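Local structure of acetone carboxylase alpha subunit (Xanthobacter autotrophicus Py2, 5M45) at residues 90-95 against 239-244; 281-286 against 322-327; 522-527 against 618-623. The protein serves as a manganese-bearing subunit of a six-chain assembly and belongs to the hydantoinase B/oxoprolinase family. All coordinates share one frame; numbering follows the deposited sequence.

In the fold
Contacts 1, 2 and 3 follow one another in series along the chain and never touch, yet all lie in the hydantoinase B/oxoprolinase part of the chain. Contact 1 packs helix 227-255 on strand 90-95, whose sheet partner 165-175 ends at His175, a manganese ligand together with His150 and Asp153. The next helix, 257-282, leads into contact 2, where a new sheet begins; the centres of contacts 1 and 2 lie about 35 Å apart. The bound 3,6,9,12,15-pentaoxaheptadecan-1-ol is about 13 Å from the side chain of Leu94 and about 9 Å from that of Arg325. Contact 3 pairs two strands of another sheet, about 45 Å from contact 2, centre to centre, and across the middle of the chain from it.

Contact 1: residues 90-95 against 239-244; sequences LCFTLY and AGCHMI
Gly240 and Ile244, the two helix residues that bear most heavily on Phe92, belong to a turn of segment 239-244 held by ordinary helical bonds: Met243 N to Ala239 O at 2.9 Å, and Ile244 N to Gly240 O at 3.1 Å. Both residues therefore present themselves to strand 90-95 from one side of the helix. Gly240 offers only backbone, and its CA sits over one face of the Phe92 ring, 3.9 Å from the centroid and 29° off the ring normal, a CH-pi contact. The approach is off-centre, with Phe92 CE1 the nearest ring atom to Gly240 CA at 3.5 Å. Because no side chain intervenes, the ring can lie directly against the helix backbone, and its CE1 corner also meets Cys241 N obliquely at 3.7 Å.

One turn further on, Ile244 takes over at the root of the ring. With CG1 anti to the carbonyl carbon (chi1 -69°) and the chain extended beyond it, Ile244 CD1 reaches Phe92 CB at 3.6 Å. The other branch, CG2, reaches Leu94 CD1 more loosely, at 4.4 Å. Phe92 thus spans Gly240 and Ile244, one turn apart, while Leu94 adds only to the Ile244 end; side chain to side chain the contact is apolar. It exemplifies the packing of a helix on the face of an antiparallel sheet, here with axes 9.2 Å apart and crossing at -31°.

Ile244 also packs on Val68 and Ala71 of helix 54-75, which extends the apolar layer beside the ring. On the reverse side of the strand, Thr93 and Tyr95 touch helix 111-124, so strand 90-95 is sandwiched between helices while it pairs laterally with strands 101-104 and 165-175.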
ATOM      1  N   LEU A  90      10.836   7.133  20.369  1.00 12.56           N
ATOM      2  CA  LEU A  90      10.965   5.674  20.293  1.00 12.38           C
ATOM      3  C   LEU A  90      10.700   5.091  21.680  1.00 12.20           C
ATOM      4  O   LEU A  90      10.685   5.825  22.669  1.00 12.16           O
ATOM      5  CB  LEU A  90      12.342   5.218  19.739  1.00 12.35           C
ATOM      6  CG  LEU A  90      13.577   5.241  20.641  1.00 12.60           C
ATOM      7  CD1 LEU A  90      14.728   4.459  20.009  1.00 12.85           C
ATOM      8  CD2 LEU A  90      14.008   6.658  20.997  1.00 12.72           C
ATOM      9  N   CYS A  91      10.480   3.782  21.728  1.00 11.93           N
ATOM     10  CA  CYS A  91      10.151   3.074  23.003  1.00 11.79           C
ATOM     11  C   CYS A  91      10.478   1.587  22.858  1.00 11.48           C
ATOM     12  O   CYS A  91      10.249   1.010  21.790  1.00 11.51           O
ATOM     13  CB  CYS A  91       8.682   3.271  23.327  1.00 11.88           C
ATOM     14  SG  CYS A  91       8.029   2.465  24.806  1.00 12.43           S
ATOM     15  N   PHE A  92      11.002   0.980  23.928  1.00 11.26           N
ATOM     16  CA  PHE A  92      11.211  -0.473  24.020  1.00 10.99           C
ATOM     17  C   PHE A  92      10.528  -1.047  25.265  1.00 11.02           C
ATOM     18  O   PHE A  92      10.611  -0.455  26.363  1.00 11.12           O
ATOM     19  CB  PHE A  92      12.701  -0.823  24.058  1.00 10.87           C
ATOM     20  CG  PHE A  92      13.420  -0.508  22.766  1.00 10.77           C
ATOM     21  CD1 PHE A  92      13.347  -1.383  21.679  1.00 10.64           C
ATOM     22  CD2 PHE A  92      14.128   0.674  22.614  1.00 10.78           C
ATOM     23  CE1 PHE A  92      13.981  -1.085  20.482  1.00 10.65           C
ATOM     24  CE2 PHE A  92      14.783   0.967  21.421  1.00 10.82           C
ATOM     25  CZ  PHE A  92      14.704   0.097  20.355  1.00 10.68           C
ATOM     26  N   THR A  93       9.849  -2.168  25.081  1.00 11.03           N
ATOM     27  CA  THR A  93       8.986  -2.733  26.083  1.00 11.23           C
ATOM     28  C   THR A  93       9.185  -4.281  26.187  1.00 11.37           C
ATOM     29  O   THR A  93       9.319  -4.991  25.154  1.00 11.24           O
ATOM     30  CB  THR A  93       7.519  -2.361  25.794  1.00 11.33           C
ATOM     31  OG1 THR A  93       7.386  -0.926  25.667  1.00 11.40           O
ATOM     32  CG2 THR A  93       6.606  -2.864  26.927  1.00 11.46           C
ATOM     33  N   LEU A  94       9.199  -4.785  27.433  1.00 11.44           N
ATOM     34  CA  LEU A  94       9.367  -6.227  27.718  1.00 11.60           C
ATOM     35  C   LEU A  94       8.001  -6.838  28.096  1.00 11.68           C
ATOM     36  O   LEU A  94       7.305  -6.275  28.951  1.00 11.62           O
ATOM     37  CB  LEU A  94      10.401  -6.433  28.829  1.00 11.75           C
ATOM     38  CG  LEU A  94      10.637  -7.863  29.349  1.00 11.83           C
ATOM     39  CD1 LEU A  94      11.113  -8.813  28.250  1.00 11.95           C
ATOM     40  CD2 LEU A  94      11.641  -7.804  30.494  1.00 12.04           C
ATOM     41  N   TYR A  95       7.610  -7.935  27.436  1.00 11.82           N
ATOM     42  CA  TYR A  95       6.312  -8.603  27.648  1.00 12.11           C
ATOM     43  C   TYR A  95       6.465 -10.040  28.175  1.00 12.43           C
ATOM     44  O   TYR A  95       7.454 -10.724  27.875  1.00 12.51           O
ATOM     45  CB  TYR A  95       5.490  -8.654  26.325  1.00 11.98           C
ATOM     46  CG  TYR A  95       5.181  -7.286  25.762  1.00 11.80           C
ATOM     47  CD1 TYR A  95       6.088  -6.640  24.923  1.00 11.67           C
ATOM     48  CD2 TYR A  95       3.979  -6.633  26.060  1.00 11.77           C
ATOM     49  CE1 TYR A  95       5.813  -5.370  24.402  1.00 11.53           C
ATOM     50  CE2 TYR A  95       3.718  -5.364  25.552  1.00 11.60           C
ATOM     51  CZ  TYR A  95       4.650  -4.747  24.704  1.00 11.48           C
ATOM     52  OH  TYR A  95       4.435  -3.462  24.217  1.00 11.56           O
ATOM     53  N   ALA A 239      18.164  -3.391  16.874  1.00 12.97           N
ATOM     54  CA  ALA A 239      19.231  -3.275  17.876  1.00 13.02           C
ATOM     55  C   ALA A 239      18.692  -3.354  19.293  1.00 12.93           C
ATOM     56  O   ALA A 239      19.158  -4.158  20.101  1.00 12.99           O
ATOM     57  CB  ALA A 239      20.021  -1.979  17.698  1.00 13.04           C
ATOM     58  N   GLY A 240      17.719  -2.514  19.602  1.00 12.77           N
ATOM     59  CA  GLY A 240      17.174  -2.501  20.942  1.00 12.57           C
ATOM     60  C   GLY A 240      16.458  -3.802  21.344  1.00 12.35           C
ATOM     61  O   GLY A 240      16.618  -4.265  22.471  1.00 12.23           O
ATOM     62  N   CYS A 241      15.701  -4.376  20.435  1.00 12.37           N
ATOM     63  CA  CYS A 241      15.068  -5.686  20.666  1.00 12.63           C
ATOM     64  C   CYS A 241      16.110  -6.758  21.020  1.00 13.10           C
ATOM     65  O   CYS A 241      15.920  -7.488  21.996  1.00 12.95           O
ATOM     66  CB  CYS A 241      14.219  -6.134  19.473  1.00 12.43           C
ATOM     67  SG  CYS A 241      12.681  -5.182  19.213  1.00 12.54           S
ATOM     68  N   HIS A 242      17.204  -6.833  20.245  1.00 13.51           N
ATOM     69  CA  HIS A 242      18.252  -7.846  20.481  1.00 13.97           C
ATOM     70  C   HIS A 242      19.101  -7.579  21.729  1.00 14.43           C
ATOM     71  O   HIS A 242      19.490  -8.535  22.401  1.00 14.26           O
ATOM     72  CB  HIS A 242      19.113  -8.091  19.212  1.00 14.11           C
ATOM     73  CG  HIS A 242      18.395  -8.885  18.160  1.00 14.11           C
ATOM     74  ND1 HIS A 242      18.933  -9.136  16.912  1.00 14.29           N
ATOM     75  CD2 HIS A 242      17.175  -9.471  18.168  1.00 13.95           C
ATOM     76  CE1 HIS A 242      18.088  -9.877  16.213  1.00 14.26           C
ATOM     77  NE2 HIS A 242      17.011 -10.084  16.954  1.00 14.01           N
ATOM     78  N   MET A 243      19.335  -6.303  22.057  1.00 15.29           N
ATOM     79  CA  MET A 243      19.978  -5.921  23.339  1.00 16.14           C
ATOM     80  C   MET A 243      19.157  -6.435  24.534  1.00 15.58           C
ATOM     81  O   MET A 243      19.710  -7.013  25.479  1.00 15.81           O
ATOM     82  CB  MET A 243      20.167  -4.384  23.450  1.00 17.16           C
ATOM     83  CG  MET A 243      21.217  -3.809  22.502  1.00 18.27           C
ATOM     84  SD  MET A 243      21.191  -2.013  22.425  1.00 20.07           S
ATOM     85  CE  MET A 243      21.833  -1.647  24.046  1.00 20.63           C
ATOM     86  N   ILE A 244      17.841  -6.257  24.473  1.00 15.05           N
ATOM     87  CA  ILE A 244      16.954  -6.697  25.572  1.00 15.15           C
ATOM     88  C   ILE A 244      16.862  -8.227  25.636  1.00 15.38           C
ATOM     89  O   ILE A 244      16.921  -8.790  26.729  1.00 15.39           O
ATOM     90  CB  ILE A 244      15.573  -6.004  25.492  1.00 14.76           C
ATOM     91  CG1 ILE A 244      15.706  -4.503  25.825  1.00 14.61           C
ATOM     92  CG2 ILE A 244      14.555  -6.657  26.435  1.00 14.74           C
ATOM     93  CD1 ILE A 244      14.601  -3.656  25.188  1.00 14.51           C
TER

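Contact 2: residues 281-286 against 322-327; sequences AMTIPG and MTIRRD
Gly286 and Ile324 grip each other through both of their backbone polar groups. Gly286 N donates to Ile324 O at 3.0 Å, and Ile324 N returns a bond of the same length to Gly286 O, both fairly straight. The two bonds close the small ring of an antiparallel hydrogen-bonded pair. Gly286 O is met a second time, by the CA-H of Thr323, with 3.4 Å between Gly286 O and Thr323 CA.

Around this bridge the preceding residues wrap one side of Ile324. Pro285 CA lies 3.3 Å from Ile324 O, while Ile284 O comes within 3.8 Å of Ile324 CB. Thr283 crosses the end of the same side chain: its OG1 lies 3.7 Å from Ile324 CG2 and almost as close to CD1. That hydroxyl stands between the backbone N and the carbonyl carbon of Thr283 (chi1 74°), and its polar need is met by Ile279 O in the helix just behind. The Ile324 side chain, on one face of the sheet, is thus met by the main chain of residues 284-285 and by Thr283, whose hydroxyl is bonded elsewhere.

Gly286 has phi 153°, a value that suits a residue with no side chain. On the other segment, Arg325 is hydrogen-bonded to Thr329 through NH1 and salt-bridged to Glu379 through NH2, and Arg326 pairs with an acidic side chain on the chain of another protein. Gly286 also joins an antiparallel ladder with a strand of that chain. The whole illustrates a helix-to-strand passage: helix 257-282 ends, a short extended link follows, and strand 286-297 opens by pairing with the end of strand 313-324, in a sheet that continues into another protein.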
ATOM      1  N   ALA A 281      -5.721   6.910  47.796  1.00 19.15           N
ATOM      2  CA  ALA A 281      -4.905   7.912  48.507  1.00 19.06           C
ATOM      3  C   ALA A 281      -5.102   9.364  48.007  1.00 18.77           C
ATOM      4  O   ALA A 281      -4.944  10.298  48.809  1.00 18.66           O
ATOM      5  CB  ALA A 281      -3.423   7.530  48.455  1.00 19.02           C
ATOM      6  N   MET A 282      -5.448   9.553  46.715  1.00 18.17           N
ATOM      7  CA  MET A 282      -5.366  10.855  46.073  1.00 18.13           C
ATOM      8  C   MET A 282      -6.708  11.468  45.646  1.00 17.48           C
ATOM      9  O   MET A 282      -6.807  12.687  45.519  1.00 17.10           O
ATOM     10  CB  MET A 282      -4.469  10.774  44.820  1.00 18.72           C
ATOM     11  CG  MET A 282      -2.990  10.514  45.032  1.00 19.47           C
ATOM     12  SD  MET A 282      -2.089  10.273  43.447  1.00 20.87           S
ATOM     13  CE  MET A 282      -2.056  11.935  42.868  1.00 20.80           C
ATOM     14  N   THR A 283      -7.732  10.636  45.386  1.00 15.93           N
ATOM     15  CA  THR A 283      -8.955  11.087  44.747  1.00 15.29           C
ATOM     16  C   THR A 283     -10.147  11.106  45.733  1.00 15.37           C
ATOM     17  O   THR A 283      -9.935  11.116  46.973  1.00 15.32           O
ATOM     18  CB  THR A 283      -9.272  10.266  43.452  1.00 15.05           C
ATOM     19  OG1 THR A 283      -9.748   8.950  43.789  1.00 14.98           O
ATOM     20  CG2 THR A 283      -8.060  10.182  42.530  1.00 14.84           C
ATOM     21  N   ILE A 284     -11.382  11.144  45.198  1.00 15.05           N
ATOM     22  CA  ILE A 284     -12.615  11.151  45.972  1.00 15.20           C
ATOM     23  C   ILE A 284     -13.638  10.294  45.190  1.00 15.03           C
ATOM     24  O   ILE A 284     -13.802  10.496  43.979  1.00 15.02           O
ATOM     25  CB  ILE A 284     -13.175  12.603  46.105  1.00 15.18           C
ATOM     26  CG1 ILE A 284     -12.170  13.534  46.801  1.00 15.30           C
ATOM     27  CG2 ILE A 284     -14.487  12.607  46.898  1.00 15.38           C
ATOM     28  CD1 ILE A 284     -12.583  14.995  46.857  1.00 15.38           C
ATOM     29  N   PRO A 285     -14.356   9.364  45.852  1.00 15.07           N
ATOM     30  CA  PRO A 285     -15.376   8.619  45.125  1.00 14.92           C
ATOM     31  C   PRO A 285     -16.524   9.515  44.662  1.00 14.91           C
ATOM     32  O   PRO A 285     -16.867  10.469  45.352  1.00 14.97           O
ATOM     33  CB  PRO A 285     -15.889   7.613  46.169  1.00 15.25           C
ATOM     34  CG  PRO A 285     -15.634   8.283  47.491  1.00 15.52           C
ATOM     35  CD  PRO A 285     -14.351   9.027  47.291  1.00 15.28           C
ATOM     36  N   GLY A 286     -17.116   9.189  43.517  1.00 14.90           N
ATOM     37  CA  GLY A 286     -18.157  10.021  42.926  1.00 15.10           C
ATOM     38  C   GLY A 286     -18.276   9.908  41.414  1.00 14.83           C
ATOM     39  O   GLY A 286     -17.609   9.046  40.791  1.00 14.87           O
ATOM     40  N   MET A 322     -17.218   9.703  34.182  1.00 15.88           N
ATOM     41  CA  MET A 322     -16.120   9.063  34.938  1.00 16.74           C
ATOM     42  C   MET A 322     -16.652   8.724  36.360  1.00 16.54           C
ATOM     43  O   MET A 322     -17.118   9.616  37.048  1.00 16.67           O
ATOM     44  CB  MET A 322     -14.883  10.003  35.006  1.00 17.09           C
ATOM     45  CG  MET A 322     -13.723   9.581  35.939  1.00 17.99           C
ATOM     46  SD  MET A 322     -12.566  10.958  36.281  1.00 19.30           S
ATOM     47  CE  MET A 322     -11.901  11.248  34.602  1.00 19.58           C
ATOM     48  N   THR A 323     -16.575   7.461  36.765  1.00 16.61           N
ATOM     49  CA  THR A 323     -17.042   6.995  38.078  1.00 17.09           C
ATOM     50  C   THR A 323     -15.866   6.419  38.888  1.00 17.01           C
ATOM     51  O   THR A 323     -15.227   5.481  38.425  1.00 16.68           O
ATOM     52  CB  THR A 323     -18.135   5.901  37.933  1.00 17.63           C
ATOM     53  OG1 THR A 323     -19.182   6.397  37.121  1.00 17.97           O
ATOM     54  CG2 THR A 323     -18.749   5.526  39.296  1.00 18.16           C
ATOM     55  N   ILE A 324     -15.574   6.997  40.062  1.00 16.85           N
ATOM     56  CA  ILE A 324     -14.579   6.452  40.994  1.00 16.84           C
ATOM     57  C   ILE A 324     -15.382   5.796  42.113  1.00 17.56           C
ATOM     58  O   ILE A 324     -16.226   6.448  42.742  1.00 17.53           O
ATOM     59  CB  ILE A 324     -13.639   7.564  41.513  1.00 16.57           C
ATOM     60  CG1 ILE A 324     -12.845   8.172  40.341  1.00 16.22           C
ATOM     61  CG2 ILE A 324     -12.647   7.035  42.554  1.00 16.51           C
ATOM     62  CD1 ILE A 324     -11.949   9.337  40.694  1.00 16.24           C
ATOM     63  N   ARG A 325     -15.132   4.505  42.334  1.00 18.56           N
ATOM     64  CA  ARG A 325     -15.840   3.692  43.344  1.00 19.46           C
ATOM     65  C   ARG A 325     -15.130   3.641  44.711  1.00 19.67           C
ATOM     66  O   ARG A 325     -13.928   3.843  44.802  1.00 19.92           O
ATOM     67  CB  ARG A 325     -16.034   2.246  42.840  1.00 20.05           C
ATOM     68  CG  ARG A 325     -16.758   2.142  41.507  1.00 20.46           C
ATOM     69  CD  ARG A 325     -17.531   0.831  41.374  1.00 21.05           C
ATOM     70  NE  ARG A 325     -18.074   0.647  40.028  1.00 21.34           N
ATOM     71  CZ  ARG A 325     -17.405   0.174  38.978  1.00 21.37           C
ATOM     72  NH1 ARG A 325     -16.138  -0.235  39.063  1.00 21.64           N
ATOM     73  NH2 ARG A 325     -18.032   0.110  37.805  1.00 21.18           N
ATOM     74  N   ARG A 326     -15.891   3.302  45.746  1.00 19.91           N
ATOM     75  CA  ARG A 326     -15.348   3.112  47.083  1.00 20.62           C
ATOM     76  C   ARG A 326     -14.227   2.099  47.191  1.00 21.06           C
ATOM     77  O   ARG A 326     -13.334   2.259  48.028  1.00 20.48           O
ATOM     78  CB  ARG A 326     -16.451   2.717  48.066  1.00 21.26           C
ATOM     79  CG  ARG A 326     -17.394   3.860  48.371  1.00 21.72           C
ATOM     80  CD  ARG A 326     -18.591   3.372  49.120  1.00 22.49           C
ATOM     81  NE  ARG A 326     -19.628   4.415  49.181  1.00 23.28           N
ATOM     82  CZ  ARG A 326     -20.624   4.444  50.057  1.00 23.94           C
ATOM     83  NH1 ARG A 326     -20.711   3.510  50.978  1.00 25.46           N
ATOM     84  NH2 ARG A 326     -21.482   5.428  50.046  1.00 24.09           N
ATOM     85  N   ASP A 327     -14.251   1.071  46.335  1.00 21.46           N
ATOM     86  CA  ASP A 327     -13.207   0.030  46.376  1.00 21.79           C
ATOM     87  C   ASP A 327     -11.935   0.392  45.612  1.00 21.05           C
ATOM     88  O   ASP A 327     -11.019  -0.424  45.541  1.00 20.26           O
ATOM     89  CB  ASP A 327     -13.770  -1.336  45.948  1.00 22.84           C
ATOM     90  CG  ASP A 327     -14.107  -1.428  44.448  1.00 23.43           C
ATOM     91  OD1 ASP A 327     -14.051  -0.407  43.719  1.00 24.22           O
ATOM     92  OD2 ASP A 327     -14.464  -2.560  43.975  1.00 24.58           O
TER

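Contact 3: residues 522-527 against 618-623; sequences SLRMVW and YLNYMR
Ser522 OG lies against Asn620 CB, 3.4 Å away, where these two residues face each other as a hydrogen-bonded pair of neighbouring antiparallel strands. The hydroxyl sits at a junction. Arg524 NE, two residues along the same strand, donates to Ser522 OG over 2.9 Å, almost straight at 172°, with the oxygen lying in the guanidinium plane at its edge. A bend in the arginine chain at chi2 (-53°) turns the group back along its own strand to make this bond.

The Arg524 and Asn620 side chains run side by side, pointing the same way, but the guanidinium and amide planes are 77° apart. Arg524 NH2 and Asn620 ND2 approach only to 4.0 Å, and what joins them is Glu457, whose OE1 is hydrogen-bonded to Ser522 OG and Asn620 ND2 and salt-bridged to Arg524 NH2. Asn620 OD1 is bonded to Asn437 ND2, so both ends of the amide are held. Glu495 takes Arg524 NH1, and two carboxylates around the buried guanidinium would probably favour its charged form.

Beneath these side chains four backbone bonds link the strands. Ser522 N meets Asn620 O at 2.9 Å and Arg524 N meets Tyr618 O at 2.9 Å, each pair being completed by the reciprocal bond. Between them Leu523 and Leu619 form the non-hydrogen-bonded pair. There each leucine overlaps main chain across the strands: Leu619 CD1 is 3.6 Å from Ser522 O, and Leu523 CD1 is 3.8 Å from Tyr618 O.

In this regular antiparallel ladder Ser522, Arg524 and Asn620 lie on one face, the leucine pair on the other. Strand 520-526 is flanked by 497-504 as well as by 617-621, which in turn borders 559-563, and Tyr618 stacks on Phe536 just beyond strand 532-535.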
ATOM      1  N   SER A 522       7.773  29.440  14.828  1.00 12.24           N
ATOM      2  CA  SER A 522       8.950  29.604  13.974  1.00 12.32           C
ATOM      3  C   SER A 522       8.517  30.055  12.573  1.00 12.53           C
ATOM      4  O   SER A 522       7.527  29.546  12.046  1.00 12.33           O
ATOM      5  CB  SER A 522       9.769  28.294  13.896  1.00 12.16           C
ATOM      6  OG  SER A 522       9.044  27.180  13.354  1.00 11.74           O
ATOM      7  N   LEU A 523       9.262  31.015  11.985  1.00 12.81           N
ATOM      8  CA  LEU A 523       9.045  31.429  10.610  1.00 13.13           C
ATOM      9  C   LEU A 523      10.085  30.724   9.757  1.00 13.07           C
ATOM     10  O   LEU A 523      11.295  30.869  10.006  1.00 12.99           O
ATOM     11  CB  LEU A 523       9.214  32.956  10.440  1.00 13.48           C
ATOM     12  CG  LEU A 523       8.987  33.541   9.037  1.00 13.73           C
ATOM     13  CD1 LEU A 523       7.630  33.184   8.519  1.00 13.70           C
ATOM     14  CD2 LEU A 523       9.159  35.052   8.980  1.00 14.08           C
ATOM     15  N   ARG A 524       9.610  30.001   8.744  1.00 13.08           N
ATOM     16  CA  ARG A 524      10.471  29.296   7.774  1.00 13.16           C
ATOM     17  C   ARG A 524      10.446  29.959   6.389  1.00 13.31           C
ATOM     18  O   ARG A 524       9.385  30.411   5.927  1.00 13.10           O
ATOM     19  CB  ARG A 524      10.047  27.848   7.604  1.00 12.95           C
ATOM     20  CG  ARG A 524       9.680  27.108   8.899  1.00 12.86           C
ATOM     21  CD  ARG A 524      10.733  27.172   9.995  1.00 12.99           C
ATOM     22  NE  ARG A 524      10.386  26.158  10.975  1.00 13.01           N
ATOM     23  CZ  ARG A 524      10.707  24.861  10.915  1.00 13.07           C
ATOM     24  NH1 ARG A 524      11.471  24.373   9.961  1.00 13.06           N
ATOM     25  NH2 ARG A 524      10.235  24.031  11.845  1.00 13.08           N
ATOM     26  N   MET A 525      11.602  29.963   5.744  1.00 13.42           N
ATOM     27  CA  MET A 525      11.738  30.335   4.336  1.00 13.72           C
ATOM     28  C   MET A 525      12.183  29.102   3.561  1.00 13.52           C
ATOM     29  O   MET A 525      13.136  28.433   3.950  1.00 13.76           O
ATOM     30  CB  MET A 525      12.750  31.468   4.145  1.00 14.23           C
ATOM     31  CG  MET A 525      12.723  32.062   2.730  1.00 14.61           C
ATOM     32  SD  MET A 525      13.743  33.557   2.424  1.00 15.36           S
ATOM     33  CE  MET A 525      15.344  32.768   2.329  1.00 15.39           C
ATOM     34  N   VAL A 526      11.512  28.808   2.450  1.00 13.40           N
ATOM     35  CA  VAL A 526      11.905  27.672   1.581  1.00 13.28           C
ATOM     36  C   VAL A 526      13.278  27.968   0.945  1.00 13.47           C
ATOM     37  O   VAL A 526      13.531  29.074   0.448  1.00 13.44           O
ATOM     38  CB  VAL A 526      10.816  27.395   0.535  1.00 13.34           C
ATOM     39  CG1 VAL A 526      11.197  26.230  -0.373  1.00 13.35           C
ATOM     40  CG2 VAL A 526       9.473  27.063   1.220  1.00 13.15           C
ATOM     41  N   TRP A 527      14.179  26.981   0.966  1.00 13.49           N
ATOM     42  CA  TRP A 527      15.557  27.185   0.537  1.00 13.73           C
ATOM     43  C   TRP A 527      16.261  25.871   0.095  1.00 13.65           C
ATOM     44  O   TRP A 527      16.403  24.930   0.896  1.00 13.32           O
ATOM     45  CB  TRP A 527      16.358  27.851   1.673  1.00 14.02           C
ATOM     46  CG  TRP A 527      17.788  28.093   1.302  1.00 14.57           C
ATOM     47  CD1 TRP A 527      18.898  27.384   1.704  1.00 14.73           C
ATOM     48  CD2 TRP A 527      18.247  29.086   0.396  1.00 15.08           C
ATOM     49  NE1 TRP A 527      20.025  27.899   1.098  1.00 15.20           N
ATOM     50  CE2 TRP A 527      19.651  28.935   0.281  1.00 15.37           C
ATOM     51  CE3 TRP A 527      17.598  30.060  -0.373  1.00 15.37           C
ATOM     52  CZ2 TRP A 527      20.426  29.767  -0.530  1.00 15.87           C
ATOM     53  CZ3 TRP A 527      18.361  30.896  -1.177  1.00 15.96           C
ATOM     54  CH2 TRP A 527      19.771  30.720  -1.281  1.00 16.15           C
ATOM     55  N   TYR A 618       6.416  30.180   5.448  1.00 12.33           N
ATOM     56  CA  TYR A 618       5.464  29.300   6.169  1.00 12.29           C
ATOM     57  C   TYR A 618       5.642  29.557   7.671  1.00 12.46           C
ATOM     58  O   TYR A 618       6.778  29.487   8.176  1.00 12.36           O
ATOM     59  CB  TYR A 618       5.792  27.827   5.816  1.00 12.11           C
ATOM     60  CG  TYR A 618       4.907  26.715   6.403  1.00 11.89           C
ATOM     61  CD1 TYR A 618       4.900  26.415   7.778  1.00 11.79           C
ATOM     62  CD2 TYR A 618       4.122  25.898   5.558  1.00 11.89           C
ATOM     63  CE1 TYR A 618       4.120  25.394   8.298  1.00 11.56           C
ATOM     64  CE2 TYR A 618       3.337  24.877   6.079  1.00 11.78           C
ATOM     65  CZ  TYR A 618       3.346  24.617   7.449  1.00 11.59           C
ATOM     66  OH  TYR A 618       2.582  23.579   7.991  1.00 11.32           O
ATOM     67  N   LEU A 619       4.529  29.868   8.375  1.00 12.61           N
ATOM     68  CA  LEU A 619       4.549  30.033   9.857  1.00 12.72           C
ATOM     69  C   LEU A 619       4.164  28.731  10.558  1.00 12.51           C
ATOM     70  O   LEU A 619       3.052  28.263  10.375  1.00 12.55           O
ATOM     71  CB  LEU A 619       3.612  31.172  10.303  1.00 12.86           C
ATOM     72  CG  LEU A 619       3.520  31.427  11.815  1.00 12.91           C
ATOM     73  CD1 LEU A 619       4.833  31.973  12.334  1.00 12.93           C
ATOM     74  CD2 LEU A 619       2.388  32.398  12.173  1.00 13.18           C
ATOM     75  N   ASN A 620       5.067  28.162  11.350  1.00 12.49           N
ATOM     76  CA  ASN A 620       4.779  27.020  12.239  1.00 12.21           C
ATOM     77  C   ASN A 620       4.412  27.502  13.649  1.00 12.28           C
ATOM     78  O   ASN A 620       5.251  28.079  14.358  1.00 12.57           O
ATOM     79  CB  ASN A 620       5.992  26.061  12.325  1.00 12.22           C
ATOM     80  CG  ASN A 620       5.587  24.620  12.634  1.00 12.00           C
ATOM     81  OD1 ASN A 620       4.505  24.199  12.286  1.00 12.12           O
ATOM     82  ND2 ASN A 620       6.469  23.865  13.294  1.00 11.97           N
ATOM     83  N   TYR A 621       3.163  27.293  14.055  1.00 12.18           N
ATOM     84  CA  TYR A 621       2.618  27.814  15.334  1.00 12.20           C
ATOM     85  C   TYR A 621       2.240  26.625  16.230  1.00 12.09           C
ATOM     86  O   TYR A 621       1.338  25.827  15.889  1.00 11.84           O
ATOM     87  CB  TYR A 621       1.411  28.766  15.020  1.00 12.26           C
ATOM     88  CG  TYR A 621       0.369  29.048  16.125  1.00 12.29           C
ATOM     89  CD1 TYR A 621       0.670  28.978  17.495  1.00 12.35           C
ATOM     90  CD2 TYR A 621      -0.932  29.443  15.769  1.00 12.42           C
ATOM     91  CE1 TYR A 621      -0.306  29.231  18.476  1.00 12.39           C
ATOM     92  CE2 TYR A 621      -1.909  29.717  16.751  1.00 12.56           C
ATOM     93  CZ  TYR A 621      -1.590  29.586  18.091  1.00 12.58           C
ATOM     94  OH  TYR A 621      -2.569  29.824  19.034  1.00 13.39           O
ATOM     95  N   MET A 622       2.922  26.521  17.373  1.00 12.26           N
ATOM     96  CA  MET A 622       2.640  25.485  18.388  1.00 12.35           C
ATOM     97  C   MET A 622       1.714  26.013  19.487  1.00 12.31           C
ATOM     98  O   MET A 622       1.912  27.122  20.000  1.00 12.33           O
ATOM     99  CB  MET A 622       3.947  24.967  19.025  1.00 12.57           C
ATOM    100  CG  MET A 622       4.641  23.864  18.236  1.00 12.57           C
ATOM    101  SD  MET A 622       5.013  24.156  16.482  1.00 13.03           S
ATOM    102  CE  MET A 622       6.173  25.509  16.614  1.00 13.19           C
ATOM    103  N   ARG A 623       0.727  25.210  19.869  1.00 12.17           N
ATOM    104  CA  ARG A 623      -0.328  25.693  20.788  1.00 12.08           C
ATOM    105  C   ARG A 623       0.069  25.779  22.270  1.00 11.99           C
ATOM    106  O   ARG A 623       0.965  25.070  22.750  1.00 11.98           O
ATOM    107  CB  ARG A 623      -1.574  24.790  20.707  1.00 12.14           C
ATOM    108  CG  ARG A 623      -2.093  24.397  19.317  1.00 12.11           C
ATOM    109  CD  ARG A 623      -2.416  25.579  18.413  1.00 12.35           C
ATOM    110  NE  ARG A 623      -3.072  25.104  17.171  1.00 12.31           N
ATOM    111  CZ  ARG A 623      -2.607  25.213  15.927  1.00 12.27           C
ATOM    112  NH1 ARG A 623      -1.460  25.815  15.627  1.00 12.59           N
ATOM    113  NH2 ARG A 623      -3.342  24.731  14.931  1.00 12.38           N
TER